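SAP-like pentraxin (Limulus polyphemus, PDB 3FLP) assembles into doubly stacked heptameric rings and probably binds sugars in a calcium-dependent way, as a lectin of the pentraxin family. Local coordinates at residues R32-P42 and Q98-V109. Numbering follows the deposited sequence.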
ATOM      1  N   ARG A  32      41.139 -18.183  15.920  1.00 11.99           N
ATOM      2  CA  ARG A  32      42.371 -17.417  15.901  1.00 13.59           C
ATOM      3  C   ARG A  32      42.061 -15.953  16.191  1.00 12.39           C
ATOM      4  O   ARG A  32      42.960 -15.131  16.337  1.00 11.33           O
ATOM      5  CB  ARG A  32      43.140 -17.590  14.584  1.00 18.22           C
ATOM      6  CG  ARG A  32      42.345 -17.579  13.308  1.00 22.88           C
ATOM      7  CD  ARG A  32      43.322 -17.577  12.128  1.00 26.89           C
ATOM      8  NE  ARG A  32      44.120 -18.802  12.025  1.00 28.96           N
ATOM      9  CZ  ARG A  32      45.294 -18.878  11.394  1.00 30.40           C
ATOM     10  NH1 ARG A  32      45.819 -17.801  10.824  1.00 30.73           N
ATOM     11  NH2 ARG A  32      45.937 -20.032  11.306  1.00 28.86           N
ATOM     12  N   GLN A  33      40.769 -15.655  16.312  1.00 11.03           N
ATOM     13  CA  GLN A  33      40.287 -14.311  16.612  1.00  9.42           C
ATOM     14  C   GLN A  33      39.003 -14.423  17.428  1.00  8.91           C
ATOM     15  O   GLN A  33      38.264 -15.401  17.315  1.00  9.65           O
ATOM     16  CB  GLN A  33      39.974 -13.535  15.329  1.00  8.06           C
ATOM     17  CG  GLN A  33      41.150 -13.310  14.400  1.00  9.18           C
ATOM     18  CD  GLN A  33      40.728 -12.611  13.116  1.00  9.82           C
ATOM     19  OE1 GLN A  33      39.799 -13.052  12.432  1.00 11.47           O
ATOM     20  NE2 GLN A  33      41.409 -11.527  12.783  1.00  7.22           N
ATOM     21  N   LEU A  34      38.724 -13.411  18.235  1.00  7.96           N
ATOM     22  CA  LEU A  34      37.524 -13.439  19.044  1.00  7.49           C
ATOM     23  C   LEU A  34      37.074 -12.044  19.445  1.00  7.69           C
ATOM     24  O   LEU A  34      37.885 -11.205  19.839  1.00  7.73           O
ATOM     25  CB  LEU A  34      37.770 -14.284  20.297  1.00  6.37           C
ATOM     26  CG  LEU A  34      36.557 -14.910  20.982  1.00  5.58           C
ATOM     27  CD1 LEU A  34      35.932 -15.973  20.074  1.00  5.19           C
ATOM     28  CD2 LEU A  34      37.004 -15.544  22.295  1.00  7.77           C
ATOM     29  N   THR A  35      35.775 -11.792  19.322  1.00  6.81           N
ATOM     30  CA  THR A  35      35.209 -10.514  19.730  1.00  6.06           C
ATOM     31  C   THR A  35      34.073 -10.846  20.696  1.00  6.70           C
ATOM     32  O   THR A  35      33.135 -11.574  20.344  1.00  6.39           O
ATOM     33  CB  THR A  35      34.636  -9.702  18.537  1.00  5.26           C
ATOM     34  OG1 THR A  35      35.692  -9.357  17.629  1.00  4.29           O
ATOM     35  CG2 THR A  35      33.978  -8.414  19.038  1.00  3.67           C
ATOM     36  N   VAL A  36      34.171 -10.334  21.917  1.00  6.05           N
ATOM     37  CA  VAL A  36      33.151 -10.577  22.931  1.00  6.26           C
ATOM     38  C   VAL A  36      32.520  -9.236  23.304  1.00  8.02           C
ATOM     39  O   VAL A  36      33.194  -8.335  23.813  1.00  6.90           O
ATOM     40  CB  VAL A  36      33.761 -11.239  24.197  1.00  5.57           C
ATOM     41  CG1 VAL A  36      32.667 -11.487  25.244  1.00  3.33           C
ATOM     42  CG2 VAL A  36      34.444 -12.554  23.820  1.00  1.92           C
ATOM     43  N   CYS A  37      31.228  -9.109  23.030  1.00  7.97           N
ATOM     44  CA  CYS A  37      30.491  -7.886  23.318  1.00  9.42           C
ATOM     45  C   CYS A  37      29.316  -8.224  24.245  1.00  9.05           C
ATOM     46  O   CYS A  37      28.727  -9.300  24.144  1.00  8.00           O
ATOM     47  CB  CYS A  37      29.907  -7.296  22.027  1.00 12.53           C
ATOM     48  SG  CYS A  37      30.872  -6.300  20.824  1.00 16.95           S
ATOM     49  N   GLN A  38      28.981  -7.308  25.149  1.00  8.51           N
ATOM     50  CA  GLN A  38      27.841  -7.505  26.042  1.00  8.31           C
ATOM     51  C   GLN A  38      27.501  -6.234  26.807  1.00  7.60           C
ATOM     52  O   GLN A  38      28.300  -5.303  26.881  1.00  7.60           O
ATOM     53  CB  GLN A  38      28.080  -8.654  27.046  1.00  8.72           C
ATOM     54  CG  GLN A  38      28.870  -8.286  28.290  1.00  8.32           C
ATOM     55  CD  GLN A  38      30.358  -8.504  28.122  1.00 10.72           C
ATOM     56  OE1 GLN A  38      30.842  -9.634  28.200  1.00 10.97           O
ATOM     57  NE2 GLN A  38      31.091  -7.426  27.878  1.00 11.45           N
ATOM     58  N   ARG A  39      26.300  -6.197  27.369  1.00  7.42           N
ATOM     59  CA  ARG A  39      25.862  -5.052  28.154  1.00  6.56           C
ATOM     60  C   ARG A  39      26.036  -5.445  29.621  1.00  7.27           C
ATOM     61  O   ARG A  39      25.614  -6.528  30.035  1.00  7.26           O
ATOM     62  CB  ARG A  39      24.399  -4.728  27.826  1.00  5.63           C
ATOM     63  CG  ARG A  39      24.216  -4.245  26.381  1.00  5.55           C
ATOM     64  CD  ARG A  39      22.771  -4.302  25.875  1.00  2.28           C
ATOM     65  NE  ARG A  39      22.772  -4.172  24.421  1.00  3.41           N
ATOM     66  CZ  ARG A  39      23.025  -3.036  23.771  1.00  6.03           C
ATOM     67  NH1 ARG A  39      23.278  -1.916  24.446  1.00  2.38           N
ATOM     68  NH2 ARG A  39      23.083  -3.030  22.442  1.00  6.30           N
ATOM     69  N   ILE A  40      26.681  -4.581  30.398  1.00  7.49           N
ATOM     70  CA  ILE A  40      26.912  -4.865  31.807  1.00  8.88           C
ATOM     71  C   ILE A  40      26.603  -3.700  32.739  1.00  9.42           C
ATOM     72  O   ILE A  40      26.737  -2.525  32.374  1.00  8.08           O
ATOM     73  CB  ILE A  40      28.389  -5.291  32.084  1.00 10.03           C
ATOM     74  CG1 ILE A  40      29.348  -4.218  31.558  1.00 11.23           C
ATOM     75  CG2 ILE A  40      28.678  -6.646  31.457  1.00 10.61           C
ATOM     76  CD1 ILE A  40      30.809  -4.462  31.908  1.00 11.22           C
ATOM     77  N   LYS A  41      26.177  -4.057  33.947  1.00  9.18           N
ATOM     78  CA  LYS A  41      25.873  -3.105  35.006  1.00  8.33           C
ATOM     79  C   LYS A  41      26.701  -3.630  36.175  1.00  8.23           C
ATOM     80  O   LYS A  41      26.294  -4.559  36.865  1.00  8.57           O
ATOM     81  CB  LYS A  41      24.384  -3.135  35.356  1.00  6.94           C
ATOM     82  CG  LYS A  41      24.037  -2.268  36.563  1.00  7.84           C
ATOM     83  CD  LYS A  41      22.626  -2.509  37.052  1.00  5.07           C
ATOM     84  CE  LYS A  41      21.595  -2.112  36.011  1.00  7.22           C
ATOM     85  NZ  LYS A  41      20.213  -2.204  36.572  1.00  8.49           N
ATOM     86  N   PRO A  42      27.888  -3.050  36.400  1.00  8.83           N
ATOM     87  CA  PRO A  42      28.757  -3.497  37.491  1.00  8.30           C
ATOM     88  C   PRO A  42      28.305  -3.093  38.892  1.00 10.31           C
ATOM     89  O   PRO A  42      27.771  -1.996  39.092  1.00 10.52           O
ATOM     90  CB  PRO A  42      30.104  -2.897  37.106  1.00  8.26           C
ATOM     91  CG  PRO A  42      29.703  -1.585  36.493  1.00  7.98           C
ATOM     92  CD  PRO A  42      28.507  -1.945  35.641  1.00  7.19           C
ATOM     93  N   GLN A  98      24.885   1.436  36.869  1.00  7.86           N
ATOM     94  CA  GLN A  98      24.454   1.929  35.556  1.00  8.47           C
ATOM     95  C   GLN A  98      24.909   0.975  34.449  1.00  7.94           C
ATOM     96  O   GLN A  98      25.881   0.237  34.616  1.00  7.32           O
ATOM     97  CB  GLN A  98      25.010   3.328  35.273  1.00  7.59           C
ATOM     98  CG  GLN A  98      24.385   4.414  36.135  1.00  9.46           C
ATOM     99  CD  GLN A  98      22.873   4.425  36.028  1.00 10.66           C
ATOM    100  OE1 GLN A  98      22.315   4.743  34.977  1.00 10.78           O
ATOM    101  NE2 GLN A  98      22.202   4.058  37.114  1.00 11.31           N
ATOM    102  N   TRP A  99      24.194   0.996  33.327  1.00  7.44           N
ATOM    103  CA  TRP A  99      24.502   0.136  32.188  1.00  7.00           C
ATOM    104  C   TRP A  99      25.557   0.721  31.260  1.00  7.29           C
ATOM    105  O   TRP A  99      25.609   1.930  31.043  1.00  9.75           O
ATOM    106  CB  TRP A  99      23.247  -0.128  31.354  1.00  5.79           C
ATOM    107  CG  TRP A  99      22.243  -1.059  31.961  1.00  5.75           C
ATOM    108  CD1 TRP A  99      21.041  -0.721  32.538  1.00  4.52           C
ATOM    109  CD2 TRP A  99      22.313  -2.494  31.989  1.00  4.23           C
ATOM    110  NE1 TRP A  99      20.362  -1.860  32.909  1.00  5.40           N
ATOM    111  CE2 TRP A  99      21.119  -2.960  32.586  1.00  4.34           C
ATOM    112  CE3 TRP A  99      23.272  -3.430  31.566  1.00  4.14           C
ATOM    113  CZ2 TRP A  99      20.855  -4.324  32.768  1.00  2.46           C
ATOM    114  CZ3 TRP A  99      23.012  -4.786  31.748  1.00  1.00           C
ATOM    115  CH2 TRP A  99      21.810  -5.219  32.342  1.00  1.00           C
ATOM    116  N   TYR A 100      26.388  -0.156  30.704  1.00  7.07           N
ATOM    117  CA  TYR A 100      27.432   0.236  29.759  1.00  6.64           C
ATOM    118  C   TYR A 100      27.587  -0.898  28.759  1.00  6.99           C
ATOM    119  O   TYR A 100      27.355  -2.060  29.092  1.00  7.34           O
ATOM    120  CB  TYR A 100      28.777   0.457  30.469  1.00  5.29           C
ATOM    121  CG  TYR A 100      28.732   1.507  31.550  1.00  7.14           C
ATOM    122  CD1 TYR A 100      28.417   1.168  32.865  1.00  5.81           C
ATOM    123  CD2 TYR A 100      28.934   2.853  31.245  1.00  9.05           C
ATOM    124  CE1 TYR A 100      28.298   2.138  33.848  1.00  8.57           C
ATOM    125  CE2 TYR A 100      28.813   3.846  32.227  1.00  8.05           C
ATOM    126  CZ  TYR A 100      28.492   3.480  33.523  1.00  9.68           C
ATOM    127  OH  TYR A 100      28.341   4.454  34.495  1.00 11.37           O
ATOM    128  N   HIS A 101      27.942  -0.572  27.524  1.00  6.83           N
ATOM    129  CA  HIS A 101      28.169  -1.623  26.552  1.00  7.54           C
ATOM    130  C   HIS A 101      29.676  -1.765  26.480  1.00  7.99           C
ATOM    131  O   HIS A 101      30.396  -0.785  26.303  1.00  7.50           O
ATOM    132  CB  HIS A 101      27.605  -1.286  25.167  1.00  7.66           C
ATOM    133  CG  HIS A 101      27.691  -2.432  24.203  1.00 10.53           C
ATOM    134  ND1 HIS A 101      28.843  -2.735  23.506  1.00 10.90           N
ATOM    135  CD2 HIS A 101      26.795  -3.398  23.886  1.00  9.54           C
ATOM    136  CE1 HIS A 101      28.652  -3.838  22.803  1.00 11.56           C
ATOM    137  NE2 HIS A 101      27.418  -4.260  23.016  1.00 11.19           N
ATOM    138  N   VAL A 102      30.153  -2.987  26.640  1.00  8.59           N
ATOM    139  CA  VAL A 102      31.581  -3.243  26.611  1.00  9.77           C
ATOM    140  C   VAL A 102      31.895  -4.323  25.594  1.00  9.85           C
ATOM    141  O   VAL A 102      31.137  -5.282  25.428  1.00  9.38           O
ATOM    142  CB  VAL A 102      32.092  -3.673  28.021  1.00 10.97           C
ATOM    143  CG1 VAL A 102      33.476  -4.291  27.922  1.00 10.98           C
ATOM    144  CG2 VAL A 102      32.130  -2.461  28.944  1.00 10.68           C
ATOM    145  N   CYS A 103      33.008  -4.154  24.896  1.00 10.17           N
ATOM    146  CA  CYS A 103      33.404  -5.131  23.914  1.00 10.41           C
ATOM    147  C   CYS A 103      34.924  -5.297  23.882  1.00  9.20           C
ATOM    148  O   CYS A 103      35.666  -4.322  23.969  1.00  7.86           O
ATOM    149  CB  CYS A 103      32.880  -4.727  22.530  1.00 13.38           C
ATOM    150  SG  CYS A 103      32.815  -6.153  21.409  1.00 24.45           S
ATOM    151  N   HIS A 104      35.370  -6.548  23.790  1.00  6.99           N
ATOM    152  CA  HIS A 104      36.788  -6.879  23.714  1.00  7.56           C
ATOM    153  C   HIS A 104      37.039  -7.483  22.339  1.00  7.64           C
ATOM    154  O   HIS A 104      36.380  -8.449  21.955  1.00  8.22           O
ATOM    155  CB  HIS A 104      37.184  -7.916  24.771  1.00  5.91           C
ATOM    156  CG  HIS A 104      37.256  -7.374  26.165  1.00  7.38           C
ATOM    157  ND1 HIS A 104      36.144  -6.942  26.858  1.00  6.74           N
ATOM    158  CD2 HIS A 104      38.304  -7.237  27.011  1.00  6.31           C
ATOM    159  CE1 HIS A 104      36.504  -6.569  28.073  1.00  6.13           C
ATOM    160  NE2 HIS A 104      37.808  -6.739  28.192  1.00  8.21           N
ATOM    161  N   VAL A 105      37.984  -6.912  21.604  1.00  7.30           N
ATOM    162  CA  VAL A 105      38.334  -7.396  20.275  1.00  7.68           C
ATOM    163  C   VAL A 105      39.753  -7.962  20.306  1.00  8.56           C
ATOM    164  O   VAL A 105      40.700  -7.256  20.659  1.00  8.09           O
ATOM    165  CB  VAL A 105      38.268  -6.245  19.250  1.00  7.75           C
ATOM    166  CG1 VAL A 105      38.852  -6.679  17.918  1.00  4.12           C
ATOM    167  CG2 VAL A 105      36.808  -5.798  19.081  1.00  7.73           C
ATOM    168  N   TRP A 106      39.897  -9.233  19.944  1.00  7.06           N
ATOM    169  CA  TRP A 106      41.207  -9.872  19.947  1.00  8.66           C
ATOM    170  C   TRP A 106      41.521 -10.588  18.646  1.00  9.21           C
ATOM    171  O   TRP A 106      40.687 -11.315  18.105  1.00  8.31           O
ATOM    172  CB  TRP A 106      41.325 -10.899  21.075  1.00  6.67           C
ATOM    173  CG  TRP A 106      42.618 -11.672  20.999  1.00  5.87           C
ATOM    174  CD1 TRP A 106      43.877 -11.192  21.237  1.00  6.37           C
ATOM    175  CD2 TRP A 106      42.779 -13.040  20.609  1.00  5.54           C
ATOM    176  NE1 TRP A 106      44.812 -12.176  21.020  1.00  5.72           N
ATOM    177  CE2 TRP A 106      44.167 -13.322  20.634  1.00  5.42           C
ATOM    178  CE3 TRP A 106      41.888 -14.057  20.241  1.00  5.97           C
ATOM    179  CZ2 TRP A 106      44.686 -14.579  20.306  1.00  4.89           C
ATOM    180  CZ3 TRP A 106      42.404 -15.312  19.912  1.00  7.37           C
ATOM    181  CH2 TRP A 106      43.793 -15.559  19.949  1.00  7.41           C
ATOM    182  N   SER A 107      42.743 -10.397  18.166  1.00  8.29           N
ATOM    183  CA  SER A 107      43.186 -11.040  16.943  1.00  9.48           C
ATOM    184  C   SER A 107      44.536 -11.700  17.174  1.00  9.36           C
ATOM    185  O   SER A 107      45.532 -11.017  17.416  1.00  9.03           O
ATOM    186  CB  SER A 107      43.309 -10.012  15.816  1.00  8.18           C
ATOM    187  OG  SER A 107      43.726 -10.639  14.617  1.00 10.49           O
ATOM    188  N   GLY A 108      44.565 -13.025  17.110  1.00  9.09           N
ATOM    189  CA  GLY A 108      45.812 -13.736  17.298  1.00  8.69           C
ATOM    190  C   GLY A 108      46.642 -13.684  16.029  1.00  9.74           C
ATOM    191  O   GLY A 108      47.839 -13.986  16.048  1.00 10.93           O
ATOM    192  N   VAL A 109      46.011 -13.299  14.923  1.00  9.92           N
ATOM    193  CA  VAL A 109      46.710 -13.219  13.647  1.00 10.69           C
ATOM    194  C   VAL A 109      47.805 -12.162  13.718  1.00 12.17           C
ATOM    195  O   VAL A 109      48.933 -12.409  13.296  1.00 13.15           O
ATOM    196  CB  VAL A 109      45.745 -12.868  12.478  1.00  9.88           C
ATOM    197  CG1 VAL A 109      46.502 -12.856  11.175  1.00  7.20           C
ATOM    198  CG2 VAL A 109      44.609 -13.889  12.402  1.00  8.65           C
TER
HETATM  199  O   HOH W   1      33.549  -7.907  26.371  1.00  2.65           O
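Cys37 swings SG beside its own backbone N (chi1 -80°), Cys103 carries SG anti to its N, and the sulfurs close a disulfide of 2.0 Å with a torsion of -87° about the S-S bond. The bridge spans a non-hydrogen-bonded pair at the middle of two antiparallel neighbours, strands 33-42 and 100-107, in the pentraxin beta sandwich. Toward one end His101 lays CD2 over the centre of the Arg39 guanidinium, 3.8 Å from CZ, with the planes 63° apart; Asp165 takes NE of that arginine in a salt bridge. Farther out, Lys41 bends at chi3 so that CE rides over the face of the Trp99 five-membered ring, a CH-pi contact 3.6 Å from the centroid. Its NZ continues to Glu162 and to Glu171 of a neighbouring subunit, which also accepts from Trp99 NE1. At the other end Gln33 NE2 donates a nearly straight bond of 3.1 Å to Ser107 OG and another to Gly97 O of a second neighbouring subunit, whose Lys41 NZ bonds to Gln33 OE1. On the opposite face one water donates to Val36 O (2.6 Å), accepts from Gln38 NE2 and meets His104 ND1 at 2.8 Å. The chemistry thus implies a covalently clamped, buried core whose polar ends are shared with different subunits, consistent with head-to-tail joining round the heptameric ring.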